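Local coordinates for protein LRA-12 (Uncultured bacterium, PDB 5AEB) that hydrolyses beta-lactam antibiotics, carbapenems among them, as a class B3 metallo-beta-lactamase with two zinc ions in its active site, at residues Phe24-Gly28 against Tyr243-Phe248; Tyr36-Tyr41 against Val224-Ser229. All blocks are in the same frame, centred on the assembly; numbering follows the deposited sequence.

Contact 1: residues Phe24-Gly28 against Tyr243-Phe248; sequences FRIAG and YNPKSF. With SO4 (sulfate ion), chain F.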
loop_
_atom_site.group_PDB
_atom_site.type_symbol
_atom_site.label_atom_id
_atom_site.label_comp_id
_atom_site.label_asym_id
_atom_site.label_seq_id
_atom_site.Cartn_x
_atom_site.Cartn_y
_atom_site.Cartn_z
ATOM N N PHE A 24 -0.333 -3.484 15.622
ATOM C CA PHE A 24 0.888 -4.094 16.160
ATOM C C PHE A 24 2.151 -3.618 15.474
ATOM O O PHE A 24 2.124 -3.132 14.328
ATOM C CB PHE A 24 0.819 -5.637 16.125
ATOM C CG PHE A 24 0.860 -6.244 14.741
ATOM C CD1 PHE A 24 -0.290 -6.290 13.939
ATOM C CD2 PHE A 24 2.029 -6.842 14.261
ATOM C CE1 PHE A 24 -0.259 -6.874 12.667
ATOM C CE2 PHE A 24 2.072 -7.406 12.988
ATOM C CZ PHE A 24 0.924 -7.432 12.188
ATOM N N ARG A 25 3.254 -3.789 16.186
ATOM C CA ARG A 25 4.582 -3.556 15.671
ATOM C C ARG A 25 5.042 -4.801 14.875
ATOM O O ARG A 25 5.059 -5.916 15.382
ATOM C CB ARG A 25 5.514 -3.285 16.861
ATOM C CG ARG A 25 6.897 -2.756 16.524
ATOM C CD ARG A 25 7.717 -2.590 17.811
ATOM N NE ARG A 25 9.065 -2.120 17.485
ATOM C CZ ARG A 25 10.159 -2.317 18.233
ATOM N NH1 ARG A 25 10.083 -2.989 19.373
ATOM N NH2 ARG A 25 11.343 -1.843 17.820
ATOM N N ILE A 26 5.392 -4.577 13.611
ATOM C CA ILE A 26 5.938 -5.596 12.765
ATOM C C ILE A 26 7.455 -5.694 13.014
ATOM O O ILE A 26 7.962 -6.772 13.327
ATOM C CB ILE A 26 5.640 -5.281 11.269
ATOM C CG1 ILE A 26 4.111 -5.244 11.024
ATOM C CG2 ILE A 26 6.321 -6.284 10.351
ATOM C CD1 ILE A 26 3.704 -4.295 9.908
ATOM N N ALA A 27 8.163 -4.572 12.873
ATOM C CA ALA A 27 9.634 -4.575 12.907
ATOM C C ALA A 27 10.173 -3.150 13.047
ATOM O O ALA A 27 9.754 -2.270 12.324
ATOM C CB ALA A 27 10.185 -5.229 11.644
ATOM N N GLY A 28 11.083 -2.918 13.990
ATOM C CA GLY A 28 11.669 -1.592 14.156
ATOM C C GLY A 28 10.586 -0.538 14.372
ATOM O O GLY A 28 9.708 -0.709 15.212
ATOM N N TYR A 243 6.330 -8.658 20.071
ATOM C CA TYR A 243 7.302 -8.333 19.034
ATOM C C TYR A 243 8.028 -9.561 18.449
ATOM O O TYR A 243 8.692 -10.295 19.167
ATOM C CB TYR A 243 8.306 -7.333 19.603
ATOM C CG TYR A 243 9.216 -6.720 18.577
ATOM C CD1 TYR A 243 8.694 -6.023 17.502
ATOM C CD2 TYR A 243 10.607 -6.821 18.698
ATOM C CE1 TYR A 243 9.519 -5.449 16.562
ATOM C CE2 TYR A 243 11.448 -6.253 17.757
ATOM C CZ TYR A 243 10.887 -5.564 16.692
ATOM O OH TYR A 243 11.674 -4.982 15.749
ATOM N N ASN A 244 7.891 -9.776 17.142
ATOM C CA ASN A 244 8.597 -10.859 16.468
ATOM C C ASN A 244 8.807 -10.618 14.976
ATOM O O ASN A 244 8.081 -11.196 14.164
ATOM C CB ASN A 244 7.862 -12.188 16.638
ATOM C CG ASN A 244 8.734 -13.391 16.271
ATOM O OD1 ASN A 244 9.972 -13.303 16.231
ATOM N ND2 ASN A 244 8.090 -14.527 16.017
ATOM N N PRO A 245 9.817 -9.797 14.615
ATOM C CA PRO A 245 10.142 -9.493 13.204
ATOM C C PRO A 245 10.370 -10.746 12.349
ATOM O O PRO A 245 10.087 -10.753 11.126
ATOM C CB PRO A 245 11.455 -8.708 13.289
ATOM C CG PRO A 245 11.633 -8.323 14.712
ATOM C CD PRO A 245 10.734 -9.144 15.575
ATOM N N LYS A 246 10.877 -11.807 12.972
ATOM C CA LYS A 246 11.267 -12.991 12.193
ATOM C C LYS A 246 10.093 -13.742 11.541
ATOM O O LYS A 246 10.265 -14.356 10.477
ATOM C CB LYS A 246 12.211 -13.896 12.996
ATOM C CG LYS A 246 13.558 -13.196 13.232
ATOM C CD LYS A 246 14.417 -13.910 14.245
ATOM C CE LYS A 246 15.679 -13.120 14.536
ATOM N NZ LYS A 246 16.554 -13.945 15.438
ATOM N N SER A 247 8.896 -13.627 12.120
ATOM C CA SER A 247 7.730 -14.279 11.540
ATOM C C SER A 247 7.307 -13.667 10.199
ATOM O O SER A 247 6.516 -14.267 9.448
ATOM C CB SER A 247 6.573 -14.372 12.527
ATOM O OG SER A 247 6.439 -13.183 13.273
ATOM N N PHE A 248 7.898 -12.518 9.871
ATOM C CA PHE A 248 7.638 -11.837 8.613
ATOM C C PHE A 248 8.740 -12.035 7.566
ATOM O O PHE A 248 8.661 -11.509 6.454
ATOM C CB PHE A 248 7.321 -10.351 8.882
ATOM C CG PHE A 248 6.038 -10.155 9.635
ATOM C CD1 PHE A 248 4.815 -10.226 8.980
ATOM C CD2 PHE A 248 6.049 -9.949 11.012
ATOM C CE1 PHE A 248 3.634 -10.069 9.690
ATOM C CE2 PHE A 248 4.880 -9.782 11.721
ATOM C CZ PHE A 248 3.669 -9.861 11.066
HETATM S S SO4 F . 13.422 -2.893 20.905
HETATM O O1 SO4 F . 14.796 -3.445 20.982
HETATM O O2 SO4 F . 13.522 -1.492 20.400
HETATM O O3 SO4 F . 12.782 -2.937 22.245
HETATM O O4 SO4 F . 12.609 -3.757 20.011
#

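Contact 2: residues Tyr36-Tyr41 against Val224-Ser229; sequences YDLACY and VASHAS. With ZN (zinc ion), chain C.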
loop_
_atom_site.group_PDB
_atom_site.type_symbol
_atom_site.label_atom_id
_atom_site.label_comp_id
_atom_site.label_asym_id
_atom_site.label_seq_id
_atom_site.Cartn_x
_atom_site.Cartn_y
_atom_site.Cartn_z
ATOM N N TYR A 36 -8.666 -5.740 9.158
ATOM C CA TYR A 36 -8.346 -7.139 9.161
ATOM C C TYR A 36 -7.700 -7.542 7.816
ATOM O O TYR A 36 -6.775 -8.354 7.827
ATOM C CB TYR A 36 -9.570 -7.994 9.510
ATOM C CG TYR A 36 -9.221 -9.451 9.700
ATOM C CD1 TYR A 36 -9.193 -10.310 8.603
ATOM C CD2 TYR A 36 -8.915 -9.976 10.971
ATOM C CE1 TYR A 36 -8.865 -11.642 8.739
ATOM C CE2 TYR A 36 -8.589 -11.326 11.122
ATOM C CZ TYR A 36 -8.560 -12.150 9.996
ATOM O OH TYR A 36 -8.233 -13.483 10.069
ATOM N N ASP A 37 -8.158 -6.963 6.700
ATOM C CA ASP A 37 -7.546 -7.175 5.359
ATOM C C ASP A 37 -6.948 -5.944 4.630
ATOM O O ASP A 37 -6.073 -6.107 3.795
ATOM C CB ASP A 37 -8.489 -7.914 4.396
ATOM C CG ASP A 37 -7.743 -8.526 3.191
ATOM O OD1 ASP A 37 -6.790 -9.325 3.368
ATOM O OD2 ASP A 37 -8.105 -8.213 2.050
ATOM N N LEU A 38 -7.407 -4.725 4.919
ATOM C CA LEU A 38 -6.810 -3.545 4.260
ATOM C C LEU A 38 -5.615 -3.037 5.051
ATOM O O LEU A 38 -5.747 -2.512 6.146
ATOM C CB LEU A 38 -7.846 -2.453 3.966
ATOM C CG LEU A 38 -9.092 -3.005 3.261
ATOM C CD1 LEU A 38 -10.091 -1.899 2.937
ATOM C CD2 LEU A 38 -8.676 -3.730 1.981
ATOM N N ALA A 39 -4.434 -3.226 4.484
ATOM C CA ALA A 39 -3.184 -3.025 5.220
ATOM C C ALA A 39 -2.790 -1.573 5.174
ATOM O O ALA A 39 -2.686 -0.964 4.095
ATOM C CB ALA A 39 -2.087 -3.896 4.645
ATOM N N CYS A 40 -2.613 -1.007 6.360
ATOM C CA CYS A 40 -2.135 0.359 6.529
ATOM C C CYS A 40 -0.974 0.292 7.495
ATOM O O CYS A 40 -0.978 -0.519 8.447
ATOM C CB CYS A 40 -3.230 1.235 7.117
ATOM S SG CYS A 40 -4.738 1.139 6.139
ATOM N N TYR A 41 0.004 1.153 7.265
ATOM C CA TYR A 41 1.228 1.094 8.030
ATOM C C TYR A 41 1.570 2.453 8.578
ATOM O O TYR A 41 1.270 3.489 7.951
ATOM C CB TYR A 41 2.373 0.557 7.161
ATOM C CG TYR A 41 2.060 -0.798 6.565
ATOM C CD1 TYR A 41 2.205 -1.965 7.315
ATOM C CD2 TYR A 41 1.608 -0.907 5.250
ATOM C CE1 TYR A 41 1.910 -3.208 6.771
ATOM C CE2 TYR A 41 1.284 -2.136 4.705
ATOM C CZ TYR A 41 1.453 -3.291 5.465
ATOM O OH TYR A 41 1.141 -4.513 4.905
ATOM N N VAL A 224 5.824 -6.932 3.222
ATOM C CA VAL A 224 4.413 -6.861 3.546
ATOM C C VAL A 224 3.692 -6.406 2.285
ATOM O O VAL A 224 4.343 -6.033 1.293
ATOM C CB VAL A 224 4.138 -5.897 4.724
ATOM C CG1 VAL A 224 4.814 -6.395 6.003
ATOM C CG2 VAL A 224 4.630 -4.505 4.355
ATOM N N ALA A 225 2.361 -6.409 2.306
ATOM C CA ALA A 225 1.622 -6.100 1.082
ATOM C C ALA A 225 0.419 -5.200 1.354
ATOM O O ALA A 225 0.174 -4.824 2.500
ATOM C CB ALA A 225 1.232 -7.389 0.347
ATOM N N SER A 226 -0.301 -4.825 0.301
ATOM C CA SER A 226 -1.446 -3.945 0.427
ATOM C C SER A 226 -2.665 -4.623 1.092
ATOM O O SER A 226 -3.481 -3.957 1.707
ATOM C CB SER A 226 -1.817 -3.390 -0.942
ATOM O OG SER A 226 -0.837 -2.402 -1.339
ATOM N N HIS A 227 -2.766 -5.940 0.966
ATOM C CA HIS A 227 -3.817 -6.715 1.654
ATOM C C HIS A 227 -3.170 -7.699 2.595
ATOM O O HIS A 227 -2.193 -8.348 2.219
ATOM C CB HIS A 227 -4.710 -7.456 0.644
ATOM C CG HIS A 227 -5.640 -6.545 -0.128
ATOM N ND1 HIS A 227 -6.950 -6.401 0.183
ATOM C CD2 HIS A 227 -5.412 -5.740 -1.238
ATOM C CE1 HIS A 227 -7.506 -5.482 -0.655
ATOM N NE2 HIS A 227 -6.573 -5.101 -1.534
ATOM N N ALA A 228 -3.727 -7.862 3.804
ATOM C CA ALA A 228 -3.146 -8.778 4.776
ATOM C C ALA A 228 -3.044 -10.185 4.180
ATOM O O ALA A 228 -2.024 -10.859 4.335
ATOM C CB ALA A 228 -3.927 -8.786 6.075
ATOM N N SER A 229 -4.077 -10.599 3.455
ATOM C CA SER A 229 -4.114 -11.940 2.931
ATOM C C SER A 229 -2.955 -12.173 1.963
ATOM O O SER A 229 -2.459 -13.286 1.893
ATOM C CB SER A 229 -5.465 -12.258 2.277
ATOM O OG SER A 229 -5.713 -11.369 1.195
HETATM ZN ZN ZN C . -6.597 -3.598 -2.899
HETATM O O HOH W 1 -5.568 -4.616 -4.109
HETATM O O HOH W 2 -6.995 -2.924 -4.660
#

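Contact 1: residues Phe24-Gly28 against Tyr243-Phe248
The outermost strand 24-27 of the seven-stranded sheet packs here on the loop and 3-10 turn 243-248, through R25 and I26 against Y243 and F248. The guanidinium of R25 lies flat on one face of the Y243 ring, planes 12° apart, with R25 CZ 3.9 Å from the ring centroid: a stack that is also a cation-pi contact. An extended chain, with CG anti to the backbone N (chi1 -169°), carries it there. Its rotation is fixed at the edge, where NE of R25 donates to G28 O at 2.8 Å, in both the guanidinium and the carbonyl plane, and NH1 of R25 reaches O4 of a sulfate ion at 2.7 Å. CD of P245 covers the opposite face of the tyrosine. The hydroxyl of Y243 takes an almost straight bond from G28 N (OH to N 2.8 Å, 173°) and is also hydrogen-bonded to D174, so this phenol is held at its rim as well as on both faces. Deeper in, I26 sends its CG2 branch over the F248 ring, 4.0 Å from the centroid, a CH-pi contact. F24 meets the same phenylalanine rim to rim, F24 CE2 to F248 CZ 3.5 Å, while its own ring stacks on H237. I26 O approaches CA of P245 at 3.5 Å. I26 and A27 both face L30 on the neighbouring strand, the signature of a classic beta bulge in an antiparallel edge strand.

Contact 2: residues Tyr36-Tyr41 against Val224-Ser229
D37 ties the loop 36-41 to the segment 226-229 that follows strand 222-225, and through it to the zinc ligand H227, using both carboxylate oxygens. OD2 of D37 accepts from ND1 of H227 at 2.8 Å (164°); the donor lies well above the carboxylate plane, and the two planes are 42° apart. With CG anti to the backbone N (chi1 -162°), the carboxylate swings round to H227 as a second-shell group that orients the ring and would favour donation from H227 NE2 to zinc, 2.0 Å away. Two waters, D88 and H89 complete this metal's shell. The L38 side chain lies alongside H227 and points the same way, L38 CD2 3.4 Å from H227 CE1.

The buried part is tightly knit by backbone bonds: A228 N to D37 O, and A39 N to S226 O at 3.0 Å, frame a single bridge between L38 and H227. CB of A39 presses on A225 O at 3.3 Å, and OH of Y41 donates to A225 O at 2.6 Å, in both the ring and the carbonyl plane. V224 meets the phenol end of Y41 through CG2. The outer side is looser: the Y36 side chain stays 6.0 Å or more from 224-229 and stacks on H234, and exposed S229 is held mainly by its N on OD1 of D37 (3.0 Å).

Strand 30-32 backs A39 and A228, helix 87-90 touches L38 and S226, and strand 178-184 packs on Y41 and V224.

In the fold
Contacts 1 and 2 have centres about 14 Å apart, and contact 2 is nested along the chain within the loop closed by contact 1. They touch directly where CD1 of I26 packs against CE1 of Y41 at 3.8 Å. Strand 222-225 also joins them: I222 meets A27, P245 and F248 of contact 1, while V224 and A225 belong to contact 2. Contact 1 brings the outermost strand of the seven-stranded sheet, and contact 2 the loop leading into its strand 41-45, against the region of strand 222-225. Only contact 2 reaches the metal centre: the H227 side chain binds one zinc and comes within about 5 Å of the other, held by Q84, H86 and H161.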